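Local coordinates for NolR (Sinorhizobium fredii, PDB 4OMZ), which binds DNA as a dimeric winged helix-turn-helix transcription factor of the ArsR family and regulates rhizobial nodulation and symbiosis genes, at residues Ile34-Gly46 with Thr80-Leu94. Numbering follows the deposited sequence.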
ATOM      1  N   ILE A  34      -1.508  -6.802 -11.961  1.00 43.51           N
ATOM      2  CA  ILE A  34      -0.944  -6.085 -13.096  1.00 43.51           C
ATOM      3  C   ILE A  34       0.547  -5.797 -12.893  1.00 48.07           C
ATOM      4  O   ILE A  34       1.354  -6.078 -13.768  1.00 43.38           O
ATOM      5  CB  ILE A  34      -1.682  -4.757 -13.347  1.00 43.25           C
ATOM      6  CG1 ILE A  34      -3.110  -5.021 -13.830  1.00 43.97           C
ATOM      7  CG2 ILE A  34      -0.919  -3.905 -14.353  1.00 43.15           C
ATOM      8  CD1 ILE A  34      -4.034  -3.827 -13.694  1.00 43.76           C
ATOM      9  N   LEU A  35       0.906  -5.231 -11.745  1.00 42.28           N
ATOM     10  CA  LEU A  35       2.303  -4.888 -11.478  1.00 46.17           C
ATOM     11  C   LEU A  35       3.186  -6.125 -11.375  1.00 42.33           C
ATOM     12  O   LEU A  35       4.345  -6.094 -11.774  1.00 42.46           O
ATOM     13  CB  LEU A  35       2.425  -4.060 -10.193  1.00 41.06           C
ATOM     14  CG  LEU A  35       2.071  -2.579 -10.320  1.00 40.54           C
ATOM     15  CD1 LEU A  35       1.936  -1.943  -8.957  1.00 39.78           C
ATOM     16  CD2 LEU A  35       3.114  -1.852 -11.147  1.00 40.54           C
ATOM     17  N   ASP A  36       2.637  -7.211 -10.838  1.00 49.92           N
ATOM     18  CA  ASP A  36       3.367  -8.474 -10.777  1.00 47.67           C
ATOM     19  C   ASP A  36       3.711  -8.919 -12.201  1.00 47.09           C
ATOM     20  O   ASP A  36       4.890  -9.110 -12.572  1.00 47.66           O
ATOM     21  CB  ASP A  36       2.534  -9.533 -10.056  1.00 43.44           C
ATOM     22  CG  ASP A  36       3.385 -10.582  -9.370  1.00 55.82           C
ATOM     23  OD1 ASP A  36       4.162 -10.214  -8.464  1.00 58.30           O
ATOM     24  OD2 ASP A  36       3.274 -11.774  -9.727  1.00 64.16           O
ATOM     25  N   SER A  37       2.671  -8.988 -13.024  1.00 44.24           N
ATOM     26  CA  SER A  37       2.829  -9.414 -14.401  1.00 44.95           C
ATOM     27  C   SER A  37       3.793  -8.512 -15.178  1.00 44.79           C
ATOM     28  O   SER A  37       4.665  -8.998 -15.892  1.00 45.28           O
ATOM     29  CB  SER A  37       1.464  -9.450 -15.081  1.00 45.36           C
ATOM     30  OG  SER A  37       0.535 -10.178 -14.302  1.00 45.54           O
ATOM     31  N   LEU A  38       3.647  -7.201 -15.015  1.00 46.82           N
ATOM     32  CA  LEU A  38       4.476  -6.232 -15.723  1.00 44.04           C
ATOM     33  C   LEU A  38       5.912  -6.225 -15.219  1.00 43.90           C
ATOM     34  O   LEU A  38       6.826  -5.833 -15.947  1.00 44.11           O
ATOM     35  CB  LEU A  38       3.876  -4.834 -15.599  1.00 43.44           C
ATOM     36  CG  LEU A  38       2.587  -4.617 -16.386  1.00 43.74           C
ATOM     37  CD1 LEU A  38       2.203  -3.146 -16.402  1.00 43.23           C
ATOM     38  CD2 LEU A  38       2.765  -5.141 -17.802  1.00 48.64           C
ATOM     39  N   VAL A  39       6.119  -6.639 -13.974  1.00 47.08           N
ATOM     40  CA  VAL A  39       7.483  -6.757 -13.480  1.00 57.88           C
ATOM     41  C   VAL A  39       8.150  -7.961 -14.126  1.00 60.94           C
ATOM     42  O   VAL A  39       9.342  -7.919 -14.433  1.00 44.84           O
ATOM     43  CB  VAL A  39       7.540  -6.891 -11.936  1.00 48.11           C
ATOM     44  CG1 VAL A  39       8.794  -7.631 -11.500  1.00 43.70           C
ATOM     45  CG2 VAL A  39       7.489  -5.523 -11.286  1.00 45.30           C
ATOM     46  N   LYS A  40       7.387  -9.013 -14.419  1.00 62.39           N
ATOM     47  CA  LYS A  40       8.102 -10.197 -14.899  1.00 73.94           C
ATOM     48  C   LYS A  40       8.046 -10.363 -16.420  1.00 80.44           C
ATOM     49  O   LYS A  40       8.723 -11.238 -16.965  1.00 84.77           O
ATOM     50  CB  LYS A  40       7.579 -11.480 -14.238  1.00 79.61           C
ATOM     51  CG  LYS A  40       6.760 -11.279 -12.989  1.00 80.05           C
ATOM     52  CD  LYS A  40       7.645 -11.038 -11.778  1.00 75.70           C
ATOM     53  CE  LYS A  40       6.932 -11.366 -10.477  1.00 71.41           C
ATOM     54  NZ  LYS A  40       6.873 -12.837 -10.233  1.00 70.26           N
ATOM     55  N   GLU A  41       7.287  -9.511 -17.109  1.00 73.04           N
ATOM     56  CA  GLU A  41       7.242  -9.565 -18.570  1.00 65.04           C
ATOM     57  C   GLU A  41       6.612  -8.326 -19.230  1.00 61.51           C
ATOM     58  O   GLU A  41       5.803  -7.632 -18.615  1.00 66.62           O
ATOM     59  CB  GLU A  41       6.493 -10.847 -18.952  1.00 71.60           C
ATOM     60  CG  GLU A  41       5.213 -11.014 -18.140  1.00 79.21           C
ATOM     61  CD  GLU A  41       4.521 -12.358 -18.313  1.00 82.61           C
ATOM     62  OE1 GLU A  41       4.681 -13.006 -19.371  1.00 85.70           O
ATOM     63  OE2 GLU A  41       3.807 -12.759 -17.365  1.00 77.21           O
ATOM     64  N   GLU A  42       6.982  -8.064 -20.485  1.00 54.69           N
ATOM     65  CA  GLU A  42       6.282  -7.093 -21.336  1.00 46.75           C
ATOM     66  C   GLU A  42       4.966  -7.627 -21.879  1.00 49.34           C
ATOM     67  O   GLU A  42       4.879  -8.787 -22.277  1.00 50.90           O
ATOM     68  CB  GLU A  42       7.128  -6.670 -22.539  1.00 47.18           C
ATOM     69  CG  GLU A  42       8.306  -5.771 -22.290  1.00 46.89           C
ATOM     70  CD  GLU A  42       8.847  -5.203 -23.598  1.00 60.14           C
ATOM     71  OE1 GLU A  42       9.279  -5.999 -24.463  1.00 48.10           O
ATOM     72  OE2 GLU A  42       8.835  -3.961 -23.768  1.00 53.18           O
ATOM     73  N   MET A  43       3.946  -6.777 -21.914  1.00 46.87           N
ATOM     74  CA  MET A  43       2.658  -7.171 -22.470  1.00 54.18           C
ATOM     75  C   MET A  43       1.942  -6.061 -23.220  1.00 53.76           C
ATOM     76  O   MET A  43       1.937  -4.903 -22.795  1.00 49.33           O
ATOM     77  CB  MET A  43       1.724  -7.695 -21.381  1.00 56.53           C
ATOM     78  CG  MET A  43       2.153  -9.006 -20.780  1.00 59.01           C
ATOM     79  SD  MET A  43       0.867  -9.721 -19.760  1.00 75.51           S
ATOM     80  CE  MET A  43       1.848 -10.152 -18.343  1.00 57.65           C
ATOM     81  N   ALA A  44       1.335  -6.433 -24.343  1.00 57.12           N
ATOM     82  CA  ALA A  44       0.426  -5.535 -25.021  1.00 48.35           C
ATOM     83  C   ALA A  44      -0.824  -5.519 -24.162  1.00 48.23           C
ATOM     84  O   ALA A  44      -1.090  -6.473 -23.435  1.00 48.29           O
ATOM     85  CB  ALA A  44       0.134  -5.997 -26.429  1.00 57.11           C
ATOM     86  N   VAL A  45      -1.596  -4.446 -24.258  1.00 48.14           N
ATOM     87  CA  VAL A  45      -2.718  -4.224 -23.356  1.00 55.31           C
ATOM     88  C   VAL A  45      -3.717  -5.392 -23.335  1.00 66.36           C
ATOM     89  O   VAL A  45      -4.274  -5.711 -22.286  1.00 80.07           O
ATOM     90  CB  VAL A  45      -3.440  -2.916 -23.725  1.00 63.78           C
ATOM     91  CG1 VAL A  45      -4.610  -2.662 -22.797  1.00 66.32           C
ATOM     92  CG2 VAL A  45      -2.464  -1.751 -23.638  1.00 63.15           C
ATOM     93  N   GLY A  46      -3.932  -6.043 -24.476  1.00 57.98           N
ATOM     94  CA  GLY A  46      -4.859  -7.165 -24.537  1.00 50.49           C
ATOM     95  C   GLY A  46      -4.463  -8.360 -23.689  1.00 57.28           C
ATOM     96  O   GLY A  46      -5.233  -8.826 -22.828  1.00 59.32           O
ATOM     97  N   THR A  80       0.983  -0.542 -31.471  1.00 61.33           N
ATOM     98  CA  THR A  80       0.787  -1.423 -30.337  1.00 53.63           C
ATOM     99  C   THR A  80       1.648  -0.922 -29.193  1.00 53.79           C
ATOM    100  O   THR A  80       2.850  -0.705 -29.349  1.00 56.16           O
ATOM    101  CB  THR A  80       1.163  -2.882 -30.679  1.00 52.75           C
ATOM    102  OG1 THR A  80       0.427  -3.312 -31.830  1.00 55.84           O
ATOM    103  CG2 THR A  80       0.860  -3.813 -29.507  1.00 50.28           C
ATOM    104  N   ILE A  81       1.023  -0.738 -28.036  1.00 50.17           N
ATOM    105  CA  ILE A  81       1.755  -0.313 -26.860  1.00 47.63           C
ATOM    106  C   ILE A  81       2.077  -1.512 -25.981  1.00 52.03           C
ATOM    107  O   ILE A  81       1.205  -2.328 -25.679  1.00 58.01           O
ATOM    108  CB  ILE A  81       0.966   0.735 -26.041  1.00 51.51           C
ATOM    109  CG1 ILE A  81       0.583   1.933 -26.915  1.00 54.02           C
ATOM    110  CG2 ILE A  81       1.778   1.195 -24.836  1.00 47.36           C
ATOM    111  CD1 ILE A  81       1.764   2.752 -27.399  1.00 57.13           C
ATOM    112  N   TYR A  82       3.340  -1.614 -25.590  1.00 48.59           N
ATOM    113  CA  TYR A  82       3.793  -2.651 -24.679  1.00 42.25           C
ATOM    114  C   TYR A  82       4.166  -2.018 -23.355  1.00 36.24           C
ATOM    115  O   TYR A  82       5.009  -1.117 -23.304  1.00 35.04           O
ATOM    116  CB  TYR A  82       4.984  -3.420 -25.255  1.00 39.26           C
ATOM    117  CG  TYR A  82       4.627  -4.277 -26.447  1.00 44.73           C
ATOM    118  CD1 TYR A  82       4.078  -5.542 -26.273  1.00 55.92           C
ATOM    119  CD2 TYR A  82       4.845  -3.830 -27.742  1.00 42.41           C
ATOM    120  CE1 TYR A  82       3.745  -6.335 -27.353  1.00 58.74           C
ATOM    121  CE2 TYR A  82       4.514  -4.615 -28.831  1.00 58.58           C
ATOM    122  CZ  TYR A  82       3.966  -5.868 -28.630  1.00 67.03           C
ATOM    123  OH  TYR A  82       3.634  -6.659 -29.709  1.00 79.72           O
ATOM    124  N   TYR A  83       3.529  -2.500 -22.292  1.00 37.65           N
ATOM    125  CA  TYR A  83       3.746  -1.993 -20.944  1.00 36.77           C
ATOM    126  C   TYR A  83       4.722  -2.865 -20.171  1.00 40.33           C
ATOM    127  O   TYR A  83       4.766  -4.081 -20.362  1.00 40.52           O
ATOM    128  CB  TYR A  83       2.422  -1.913 -20.186  1.00 30.82           C
ATOM    129  CG  TYR A  83       1.561  -0.732 -20.563  1.00 36.92           C
ATOM    130  CD1 TYR A  83       0.786  -0.747 -21.716  1.00 41.08           C
ATOM    131  CD2 TYR A  83       1.509   0.394 -19.754  1.00 40.88           C
ATOM    132  CE1 TYR A  83      -0.011   0.333 -22.054  1.00 43.15           C
ATOM    133  CE2 TYR A  83       0.720   1.477 -20.086  1.00 41.15           C
ATOM    134  CZ  TYR A  83      -0.038   1.443 -21.234  1.00 43.26           C
ATOM    135  OH  TYR A  83      -0.823   2.528 -21.557  1.00 51.30           O
ATOM    136  N   SER A  84       5.509  -2.239 -19.305  1.00 38.40           N
ATOM    137  CA  SER A  84       6.370  -2.984 -18.393  1.00 33.64           C
ATOM    138  C   SER A  84       6.542  -2.173 -17.127  1.00 28.67           C
ATOM    139  O   SER A  84       6.109  -1.028 -17.067  1.00 34.00           O
ATOM    140  CB  SER A  84       7.728  -3.288 -19.033  1.00 26.78           C
ATOM    141  OG  SER A  84       8.343  -2.104 -19.508  1.00 26.68           O
ATOM    142  N   SER A  85       7.150  -2.760 -16.105  1.00 28.30           N
ATOM    143  CA  SER A  85       7.534  -1.981 -14.939  1.00 28.94           C
ATOM    144  C   SER A  85       8.933  -2.316 -14.480  1.00 27.43           C
ATOM    145  O   SER A  85       9.243  -3.467 -14.176  1.00 30.63           O
ATOM    146  CB  SER A  85       6.563  -2.193 -13.783  1.00 33.79           C
ATOM    147  OG  SER A  85       6.923  -1.357 -12.696  1.00 30.47           O
ATOM    148  N   SER A  86       9.773  -1.293 -14.425  1.00 30.92           N
ATOM    149  CA  SER A  86      11.117  -1.430 -13.899  1.00 31.35           C
ATOM    150  C   SER A  86      11.268  -0.553 -12.656  1.00 32.37           C
ATOM    151  O   SER A  86      12.371  -0.146 -12.293  1.00 40.25           O
ATOM    152  CB  SER A  86      12.141  -1.071 -14.968  1.00 22.24           C
ATOM    153  OG  SER A  86      12.250  -2.127 -15.910  1.00 29.02           O
ATOM    154  N   SER A  87      10.136  -0.271 -12.014  1.00 20.33           N
ATOM    155  CA  SER A  87      10.075   0.597 -10.842  1.00 19.37           C
ATOM    156  C   SER A  87      10.752   0.007  -9.604  1.00 23.78           C
ATOM    157  O   SER A  87      10.349  -1.043  -9.101  1.00 18.86           O
ATOM    158  CB  SER A  87       8.614   0.915 -10.513  1.00 25.59           C
ATOM    159  OG  SER A  87       8.501   1.554  -9.253  1.00 23.50           O
ATOM    160  N   ASP A  88      11.773   0.692  -9.105  1.00 19.35           N
ATOM    161  CA  ASP A  88      12.453   0.241  -7.899  1.00 23.28           C
ATOM    162  C   ASP A  88      11.499   0.222  -6.696  1.00 24.11           C
ATOM    163  O   ASP A  88      11.560  -0.680  -5.857  1.00 18.86           O
ATOM    164  CB  ASP A  88      13.666   1.122  -7.610  1.00 30.78           C
ATOM    165  CG  ASP A  88      14.328   0.780  -6.293  1.00 45.46           C
ATOM    166  OD1 ASP A  88      15.088  -0.209  -6.253  1.00 49.24           O
ATOM    167  OD2 ASP A  88      14.092   1.504  -5.303  1.00 54.86           O
ATOM    168  N   SER A  89      10.626   1.224  -6.620  1.00 19.17           N
ATOM    169  CA  SER A  89       9.614   1.305  -5.566  1.00 23.04           C
ATOM    170  C   SER A  89       8.686   0.088  -5.558  1.00 29.50           C
ATOM    171  O   SER A  89       8.509  -0.577  -4.523  1.00 25.85           O
ATOM    172  CB  SER A  89       8.778   2.570  -5.738  1.00 31.33           C
ATOM    173  OG  SER A  89       9.567   3.731  -5.583  1.00 48.08           O
ATOM    174  N   VAL A  90       8.097  -0.190  -6.719  1.00 32.00           N
ATOM    175  CA  VAL A  90       7.191  -1.322  -6.866  1.00 38.59           C
ATOM    176  C   VAL A  90       7.913  -2.602  -6.483  1.00 34.31           C
ATOM    177  O   VAL A  90       7.370  -3.437  -5.766  1.00 40.71           O
ATOM    178  CB  VAL A  90       6.639  -1.446  -8.310  1.00 18.55           C
ATOM    179  CG1 VAL A  90       5.920  -2.775  -8.496  1.00 19.04           C
ATOM    180  CG2 VAL A  90       5.695  -0.296  -8.613  1.00 18.76           C
ATOM    181  N   MET A  91       9.154  -2.744  -6.928  1.00 24.97           N
ATOM    182  CA  MET A  91       9.903  -3.949  -6.619  1.00 28.89           C
ATOM    183  C   MET A  91      10.180  -4.088  -5.126  1.00 27.22           C
ATOM    184  O   MET A  91      10.141  -5.196  -4.591  1.00 33.31           O
ATOM    185  CB  MET A  91      11.208  -3.986  -7.415  1.00 23.85           C
ATOM    186  CG  MET A  91      11.022  -4.591  -8.795  1.00 23.37           C
ATOM    187  SD  MET A  91      12.339  -4.199  -9.953  1.00 56.70           S
ATOM    188  CE  MET A  91      11.362  -3.913 -11.424  1.00 60.43           C
ATOM    189  N   LYS A  92      10.441  -2.978  -4.447  1.00 18.73           N
ATOM    190  CA  LYS A  92      10.673  -3.043  -3.010  1.00 22.77           C
ATOM    191  C   LYS A  92       9.402  -3.437  -2.265  1.00 24.97           C
ATOM    192  O   LYS A  92       9.446  -4.248  -1.333  1.00 24.74           O
ATOM    193  CB  LYS A  92      11.214  -1.715  -2.483  1.00 19.24           C
ATOM    194  CG  LYS A  92      12.708  -1.551  -2.720  1.00 19.99           C
ATOM    195  CD  LYS A  92      13.163  -0.111  -2.568  1.00 23.69           C
ATOM    196  CE  LYS A  92      14.671  -0.023  -2.630  1.00 24.82           C
ATOM    197  NZ  LYS A  92      15.266   0.032  -1.272  1.00 47.53           N
ATOM    198  N   ILE A  93       8.265  -2.881  -2.676  1.00 26.27           N
ATOM    199  CA  ILE A  93       7.013  -3.235  -2.012  1.00 35.22           C
ATOM    200  C   ILE A  93       6.651  -4.696  -2.287  1.00 36.37           C
ATOM    201  O   ILE A  93       6.248  -5.414  -1.374  1.00 41.28           O
ATOM    202  CB  ILE A  93       5.856  -2.317  -2.434  1.00 29.02           C
ATOM    203  CG1 ILE A  93       6.140  -0.884  -1.976  1.00 25.09           C
ATOM    204  CG2 ILE A  93       4.546  -2.796  -1.829  1.00 18.85           C
ATOM    205  CD1 ILE A  93       6.372  -0.757  -0.490  1.00 18.80           C
ATOM    206  N   LEU A  94       6.820  -5.139  -3.531  1.00 34.23           N
ATOM    207  CA  LEU A  94       6.568  -6.537  -3.877  1.00 29.01           C
ATOM    208  C   LEU A  94       7.496  -7.445  -3.085  1.00 25.02           C
ATOM    209  O   LEU A  94       7.120  -8.553  -2.734  1.00 21.19           O
ATOM    210  CB  LEU A  94       6.741  -6.797  -5.379  1.00 20.03           C
ATOM    211  CG  LEU A  94       5.712  -6.286  -6.395  1.00 20.09           C
ATOM    212  CD1 LEU A  94       6.049  -6.817  -7.781  1.00 22.33           C
ATOM    213  CD2 LEU A  94       4.310  -6.700  -6.015  1.00 20.75           C
TER
HETATM  214  O   HOH W   1      11.442  -5.736 -15.317  1.00 31.20           O
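L35 meets V90 with its forked end: CD2 lies 3.9 Å from V90 CG2, and both leucine methyls reach both valine methyls. With CG anti to the carbonyl carbon (chi1 -79°), the fork is carried to helix 88-101, while M26 of helix 10-26 also touches this side chain. Cutting L35 back to an alanine removes both delta methyls, which would probably open a gap beside V90 and cost M26 an apolar neighbour. L38 lies alongside Y83, its CD1 4.0 Å from Y83 CB. Its carbonyl O, in the last turn of helix 29-40, accepts from S85 N (3.1 Å), which sits above the carbonyl plane, 63° out of it. One turn of helix on from L35, V39 turns CG2 to L94 CD1 (4.0 Å) and, more loosely, to V90 CG1 and M91 CE. E42 crosses Y82 at about a right angle, its OE2 passing CB of the tyrosine on the way to a salt bridge with R75 of strand 73-77. M43 then pairs with Y83 in antiparallel fashion, its N donating to Y83 O (3.2 Å) and its O accepting from Y83 N (2.9 Å). A44 CB packs on Y82 CE1 at 3.7 Å, and V45 CG2 approaches the Y83 ring obliquely at CE1 (3.6 Å). Backbone bonds thus fasten the short strand 43-44 and the last turn of helix 29-40 to the wing strand 80-84 and S85, as in winged helix-turn-helix folds, whereas the junction with helix 88-101, which packs on the second subunit, is chiefly apolar.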